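Local atomic coordinates of acetyl-CoA hydrolase/transferase family protein (Porphyromonas gingivalis, PDB entry 2NVV), a protein that probably hydrolyses acetyl-CoA or transfers coenzyme A between acetate and another acid, and binds zinc. Residues A[188-193]-A[343-348]; A[279-284]-A[300-305]. One frame throughout, in Å; residues are numbered along the deposited sequence.

Contact 1: A[188-193]-A[343-348]; sequences YTPSDR and RRLGVI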
loop_
_atom_site.group_PDB
_atom_site.type_symbol
_atom_site.label_atom_id
_atom_site.label_comp_id
_atom_site.label_asym_id
_atom_site.label_seq_id
_atom_site.Cartn_x
_atom_site.Cartn_y
_atom_site.Cartn_z
ATOM N N TYR A 188 -3.544 -11.916 17.581
ATOM C CA TYR A 188 -4.108 -12.918 16.687
ATOM C C TYR A 188 -5.638 -12.874 16.709
ATOM O O TYR A 188 -6.310 -13.569 15.945
ATOM C CB TYR A 188 -3.598 -14.293 17.111
ATOM C CG TYR A 188 -2.091 -14.314 17.264
ATOM C CD1 TYR A 188 -1.262 -14.461 16.155
ATOM C CD2 TYR A 188 -1.497 -14.086 18.502
ATOM C CE1 TYR A 188 0.130 -14.369 16.274
ATOM C CE2 TYR A 188 -0.115 -13.992 18.632
ATOM C CZ TYR A 188 0.692 -14.129 17.513
ATOM O OH TYR A 188 2.060 -14.000 17.635
ATOM N N THR A 189 -6.167 -12.032 17.588
ATOM C CA THR A 189 -7.601 -11.840 17.758
ATOM C C THR A 189 -7.779 -10.348 18.007
ATOM O O THR A 189 -6.914 -9.709 18.609
ATOM C CB THR A 189 -8.107 -12.636 18.982
ATOM O OG1 THR A 189 -8.099 -14.035 18.669
ATOM C CG2 THR A 189 -9.497 -12.202 19.380
ATOM N N PRO A 190 -8.900 -9.764 17.551
ATOM C CA PRO A 190 -9.051 -8.331 17.793
ATOM C C PRO A 190 -9.072 -7.888 19.257
ATOM O O PRO A 190 -8.900 -6.705 19.539
ATOM C CB PRO A 190 -10.332 -7.978 17.030
ATOM C CG PRO A 190 -11.071 -9.255 16.959
ATOM C CD PRO A 190 -10.003 -10.277 16.722
ATOM N N SER A 191 -9.237 -8.823 20.189
ATOM C CA SER A 191 -9.282 -8.465 21.608
ATOM C C SER A 191 -8.031 -8.839 22.395
ATOM O O SER A 191 -8.036 -8.811 23.623
ATOM C CB SER A 191 -10.493 -9.111 22.274
ATOM O OG SER A 191 -10.383 -10.521 22.257
ATOM N N ASP A 192 -6.957 -9.180 21.695
ATOM C CA ASP A 192 -5.722 -9.561 22.367
ATOM C C ASP A 192 -4.953 -8.372 22.924
ATOM O O ASP A 192 -4.772 -7.361 22.241
ATOM C CB ASP A 192 -4.804 -10.347 21.419
ATOM C CG ASP A 192 -5.313 -11.743 21.134
ATOM O OD1 ASP A 192 -6.293 -12.172 21.781
ATOM O OD2 ASP A 192 -4.719 -12.413 20.265
ATOM N N ARG A 193 -4.510 -8.506 24.172
ATOM C CA ARG A 193 -3.725 -7.478 24.840
ATOM C C ARG A 193 -2.236 -7.816 24.712
ATOM O O ARG A 193 -1.816 -8.951 24.968
ATOM C CB ARG A 193 -4.095 -7.394 26.320
ATOM C CG ARG A 193 -5.470 -6.820 26.599
ATOM C CD ARG A 193 -5.522 -6.280 28.016
ATOM N NE ARG A 193 -6.673 -5.413 28.241
ATOM C CZ ARG A 193 -7.934 -5.845 28.268
ATOM N NH1 ARG A 193 -8.189 -7.135 28.084
ATOM N NH2 ARG A 193 -8.936 -4.993 28.479
ATOM N N ARG A 343 -3.800 -7.647 7.936
ATOM C CA ARG A 343 -3.709 -8.773 7.014
ATOM C C ARG A 343 -3.783 -10.136 7.699
ATOM O O ARG A 343 -4.388 -11.064 7.175
ATOM C CB ARG A 343 -2.424 -8.670 6.194
ATOM C CG ARG A 343 -2.280 -9.753 5.138
ATOM C CD ARG A 343 -1.411 -9.301 3.982
ATOM N NE ARG A 343 -0.869 -10.444 3.265
ATOM C CZ ARG A 343 -0.153 -10.364 2.151
ATOM N NH1 ARG A 343 0.104 -9.185 1.601
ATOM N NH2 ARG A 343 0.347 -11.473 1.608
ATOM N N ARG A 344 -3.163 -10.268 8.866
ATOM C CA ARG A 344 -3.216 -11.535 9.588
ATOM C C ARG A 344 -4.646 -11.884 10.017
ATOM O O ARG A 344 -5.075 -13.020 9.823
ATOM C CB ARG A 344 -2.333 -11.492 10.827
ATOM C CG ARG A 344 -2.408 -12.760 11.685
ATOM C CD ARG A 344 -1.540 -12.614 12.932
ATOM N NE ARG A 344 -0.175 -12.211 12.595
ATOM C CZ ARG A 344 0.600 -11.460 13.374
ATOM N NH1 ARG A 344 0.147 -11.028 14.539
ATOM N NH2 ARG A 344 1.823 -11.131 12.979
ATOM N N LEU A 345 -5.368 -10.915 10.589
ATOM C CA LEU A 345 -6.740 -11.133 11.051
ATOM C C LEU A 345 -7.747 -11.197 9.920
ATOM O O LEU A 345 -8.877 -11.630 10.123
ATOM C CB LEU A 345 -7.195 -10.030 12.010
ATOM C CG LEU A 345 -6.378 -9.648 13.243
ATOM C CD1 LEU A 345 -7.169 -8.619 14.031
ATOM C CD2 LEU A 345 -6.096 -10.860 14.101
ATOM N N GLY A 346 -7.340 -10.764 8.737
ATOM C CA GLY A 346 -8.248 -10.779 7.605
ATOM C C GLY A 346 -9.350 -9.751 7.787
ATOM O O GLY A 346 -10.528 -10.011 7.518
ATOM N N VAL A 347 -8.962 -8.575 8.259
ATOM C CA VAL A 347 -9.898 -7.497 8.494
ATOM C C VAL A 347 -10.564 -7.067 7.202
ATOM O O VAL A 347 -9.884 -6.812 6.203
ATOM C CB VAL A 347 -9.191 -6.267 9.098
ATOM C CG1 VAL A 347 -10.195 -5.178 9.397
ATOM C CG2 VAL A 347 -8.460 -6.658 10.354
ATOM N N ILE A 348 -11.894 -6.996 7.215
ATOM C CA ILE A 348 -12.638 -6.551 6.048
ATOM C C ILE A 348 -12.768 -5.045 6.228
ATOM O O ILE A 348 -13.282 -4.586 7.244
ATOM C CB ILE A 348 -14.033 -7.222 5.984
ATOM C CG1 ILE A 348 -13.858 -8.713 5.694
ATOM C CG2 ILE A 348 -14.906 -6.544 4.911
ATOM C CD1 ILE A 348 -15.110 -9.511 5.791
#
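Y188 lays the CD1–CE1 side of its ring against the end of R344, with the guanidinium and ring planes 26° apart. CD1 of Y188 lies 3.7 Å from CD of R344. CE1 of Y188 lies over one face of the guanidinium, 3.8 Å from NH1 of R344. The R344 chain is extended through chi2 and then bends at chi3 (-52°), which brings that face of the guanidinium to the CD1–CE1 side of the ring. Two of its nitrogens are held: NH2 by a salt bridge to E340 of the same chain, NH1 by the carbonyls of L185 and V187.

The next residue, L345, packs on the loop backbone. Its CD2 meets O of Y188 at 3.3 Å, and its CD1 faces the P190 ring, 4.2 Å from CD. No hydrogen bond crosses between 188-193 and 343-348.

The 188-193 loop is braced from within. OD2 of D192 accepts a hydrogen bond from N of Y188, 3.0 Å away, and N of T189 adds a weak bond to the same oxygen. A type I turn from T189 to D192 brings the carboxylate back to these amides.

R183 of the second subunit makes a cation-pi contact with Y188. Helix 339-345 ends in a Schellman motif at G346 and leads into strand 348-352. P190 and L345 both touch Y282, so the loop and the helix end meet against strand 279-282.

Contact 2: A[279-284]-A[300-305]; sequences FNMYTE and KFASGC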
loop_
_atom_site.group_PDB
_atom_site.type_symbol
_atom_site.label_atom_id
_atom_site.label_comp_id
_atom_site.label_asym_id
_atom_site.label_seq_id
_atom_site.Cartn_x
_atom_site.Cartn_y
_atom_site.Cartn_z
ATOM N N PHE A 279 -20.395 -9.850 15.267
ATOM C CA PHE A 279 -19.042 -9.588 14.841
ATOM C C PHE A 279 -18.231 -8.651 15.724
ATOM O O PHE A 279 -18.754 -7.990 16.619
ATOM C CB PHE A 279 -19.084 -9.059 13.403
ATOM C CG PHE A 279 -19.868 -7.766 13.238
ATOM C CD1 PHE A 279 -19.220 -6.525 13.275
ATOM C CD2 PHE A 279 -21.251 -7.792 13.047
ATOM C CE1 PHE A 279 -19.937 -5.340 13.123
ATOM C CE2 PHE A 279 -21.975 -6.610 12.895
ATOM C CZ PHE A 279 -21.316 -5.384 12.932
ATOM N N ASN A 280 -16.934 -8.607 15.455
ATOM C CA ASN A 280 -16.024 -7.754 16.199
ATOM C C ASN A 280 -15.501 -6.672 15.268
ATOM O O ASN A 280 -15.499 -6.839 14.054
ATOM C CB ASN A 280 -14.837 -8.562 16.737
ATOM C CG ASN A 280 -15.263 -9.689 17.665
ATOM O OD1 ASN A 280 -15.074 -10.869 17.355
ATOM N ND2 ASN A 280 -15.834 -9.334 18.818
HETATM N N MSE A 281 -15.065 -5.567 15.852
HETATM C CA MSE A 281 -14.513 -4.459 15.086
HETATM C C MSE A 281 -13.022 -4.378 15.352
HETATM O O MSE A 281 -12.561 -4.651 16.467
HETATM C CB MSE A 281 -15.109 -3.112 15.532
HETATM C CG MSE A 281 -16.615 -2.978 15.419
HETATM SE SE MSE A 281 -17.190 -2.962 13.603
HETATM C CE MSE A 281 -16.511 -1.203 13.061
ATOM N N TYR A 282 -12.272 -4.028 14.319
ATOM C CA TYR A 282 -10.847 -3.800 14.451
ATOM C C TYR A 282 -10.698 -2.558 13.584
ATOM O O TYR A 282 -10.101 -2.596 12.509
ATOM C CB TYR A 282 -10.007 -4.955 13.895
ATOM C CG TYR A 282 -8.575 -4.872 14.392
ATOM C CD1 TYR A 282 -8.248 -5.261 15.690
ATOM C CD2 TYR A 282 -7.572 -4.304 13.610
ATOM C CE1 TYR A 282 -6.972 -5.083 16.195
ATOM C CE2 TYR A 282 -6.296 -4.117 14.109
ATOM C CZ TYR A 282 -5.999 -4.506 15.404
ATOM O OH TYR A 282 -4.731 -4.301 15.910
ATOM N N THR A 283 -11.307 -1.465 14.052
ATOM C CA THR A 283 -11.307 -0.174 13.347
ATOM C C THR A 283 -10.317 0.856 13.875
ATOM O O THR A 283 -9.405 0.554 14.645
ATOM C CB THR A 283 -12.691 0.516 13.408
ATOM O OG1 THR A 283 -13.267 0.311 14.701
ATOM C CG2 THR A 283 -13.610 0.000 12.356
ATOM N N GLU A 284 -10.518 2.083 13.415
ATOM C CA GLU A 284 -9.725 3.217 13.825
ATOM C C GLU A 284 -10.496 3.892 14.931
ATOM O O GLU A 284 -10.009 3.987 16.061
ATOM C CB GLU A 284 -9.553 4.204 12.683
ATOM C CG GLU A 284 -8.417 3.893 11.746
ATOM C CD GLU A 284 -8.416 4.809 10.545
ATOM O OE1 GLU A 284 -9.289 4.648 9.667
ATOM O OE2 GLU A 284 -7.552 5.695 10.483
ATOM N N LYS A 300 -19.720 -7.952 19.297
ATOM C CA LYS A 300 -19.161 -8.605 20.465
ATOM C C LYS A 300 -18.009 -7.877 21.143
ATOM O O LYS A 300 -17.845 -7.957 22.354
ATOM C CB LYS A 300 -18.704 -10.002 20.070
ATOM C CG LYS A 300 -19.837 -10.918 19.738
ATOM C CD LYS A 300 -19.453 -11.930 18.690
ATOM C CE LYS A 300 -18.316 -12.814 19.123
ATOM N NZ LYS A 300 -18.000 -13.799 18.048
ATOM N N PHE A 301 -17.224 -7.153 20.359
ATOM C CA PHE A 301 -16.052 -6.463 20.875
ATOM C C PHE A 301 -15.624 -5.387 19.885
ATOM O O PHE A 301 -15.945 -5.454 18.696
ATOM C CB PHE A 301 -14.924 -7.490 21.047
ATOM C CG PHE A 301 -13.638 -6.909 21.532
ATOM C CD1 PHE A 301 -13.425 -6.684 22.886
ATOM C CD2 PHE A 301 -12.642 -6.553 20.628
ATOM C CE1 PHE A 301 -12.237 -6.104 23.331
ATOM C CE2 PHE A 301 -11.456 -5.974 21.067
ATOM C CZ PHE A 301 -11.254 -5.748 22.414
ATOM N N ALA A 302 -14.907 -4.387 20.372
ATOM C CA ALA A 302 -14.441 -3.340 19.493
ATOM C C ALA A 302 -13.008 -2.907 19.788
ATOM O O ALA A 302 -12.691 -2.471 20.886
ATOM C CB ALA A 302 -15.362 -2.144 19.569
ATOM N N SER A 303 -12.143 -3.052 18.793
ATOM C CA SER A 303 -10.770 -2.621 18.918
ATOM C C SER A 303 -10.682 -1.351 18.083
ATOM O O SER A 303 -11.258 -1.283 17.003
ATOM C CB SER A 303 -9.819 -3.669 18.362
ATOM O OG SER A 303 -8.466 -3.250 18.499
ATOM N N GLY A 304 -9.989 -0.341 18.586
ATOM C CA GLY A 304 -9.862 0.894 17.843
ATOM C C GLY A 304 -8.747 1.757 18.394
ATOM O O GLY A 304 -7.967 1.313 19.233
ATOM N N CYS A 305 -8.667 2.994 17.923
ATOM C CA CYS A 305 -7.647 3.919 18.394
ATOM C C CYS A 305 -8.306 4.990 19.244
ATOM O O CYS A 305 -7.652 5.674 20.022
ATOM C CB CYS A 305 -6.934 4.573 17.216
ATOM S SG CYS A 305 -5.465 5.490 17.679
#
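The Y282 ring is approached obliquely by S303, with CE1 of Y282 3.3 Å from OG of S303. That hydroxyl bonds to R331, and OH of Y282 bonds to the carbonyl of Y335. The F301 ring is likewise approached obliquely, by the N280 amide, whose plane is turned 67° from it. The F279 ring has SE of M281 in plane at its edge.

With CG of N280 beside its own backbone N (chi1 -60°), the amide swings across to the neighbouring strand. There it packs against CB of F301 and CB of K300, though the exact placing of ND2 is doubtful. On the face opposite N280, Y282, F301 and S303, M281 and A302 meet through their CB atoms, 4.2 Å apart.

The backbones run parallel, with 7° between the strand directions. N of K300 bonds to O of F279 and N of M281 to O of F301. N of S303 bonds to O of M281 at 2.9 Å. N of T283 bonds to O of S303 at 3.0 Å, and the T283 hydroxyl adds a weak bond to that same oxygen. CA of G304 makes a CA-H...O contact with O of T283, 3.2 Å away.

E284 ends this run. Its OE2 bonds to N337, and the nearest atoms of E284 and G378, a predicted CoA-binding residue, are about 3 Å apart. E284 is the predicted glutamyl-CoA thioester nucleophile. The pair is a parallel beta-alpha-beta unit, with helix 288-295 in the crossover, and the predicted catalytic glutamate just follows its first strand.

Overall arrangement
From the N terminus, the chain first lays down six strands of the large parallel sheet. The loop between strand 154-160 and the last strand of that sheet, 206-212, supplies 188-193. Contact 1 closes a long loop of 149 residues, bringing this segment to the end of helix 339-345. Contact 2 falls wholly within that loop and closes a short one of 15 residues, so the two nest and do not cross. Their centres are about 9 Å apart and they touch, with O of P190 packing on the F301 ring. Together they join the loop that precedes strand 206-212, strands 279-282 and 299-304, and the helix leading into strand 348-352.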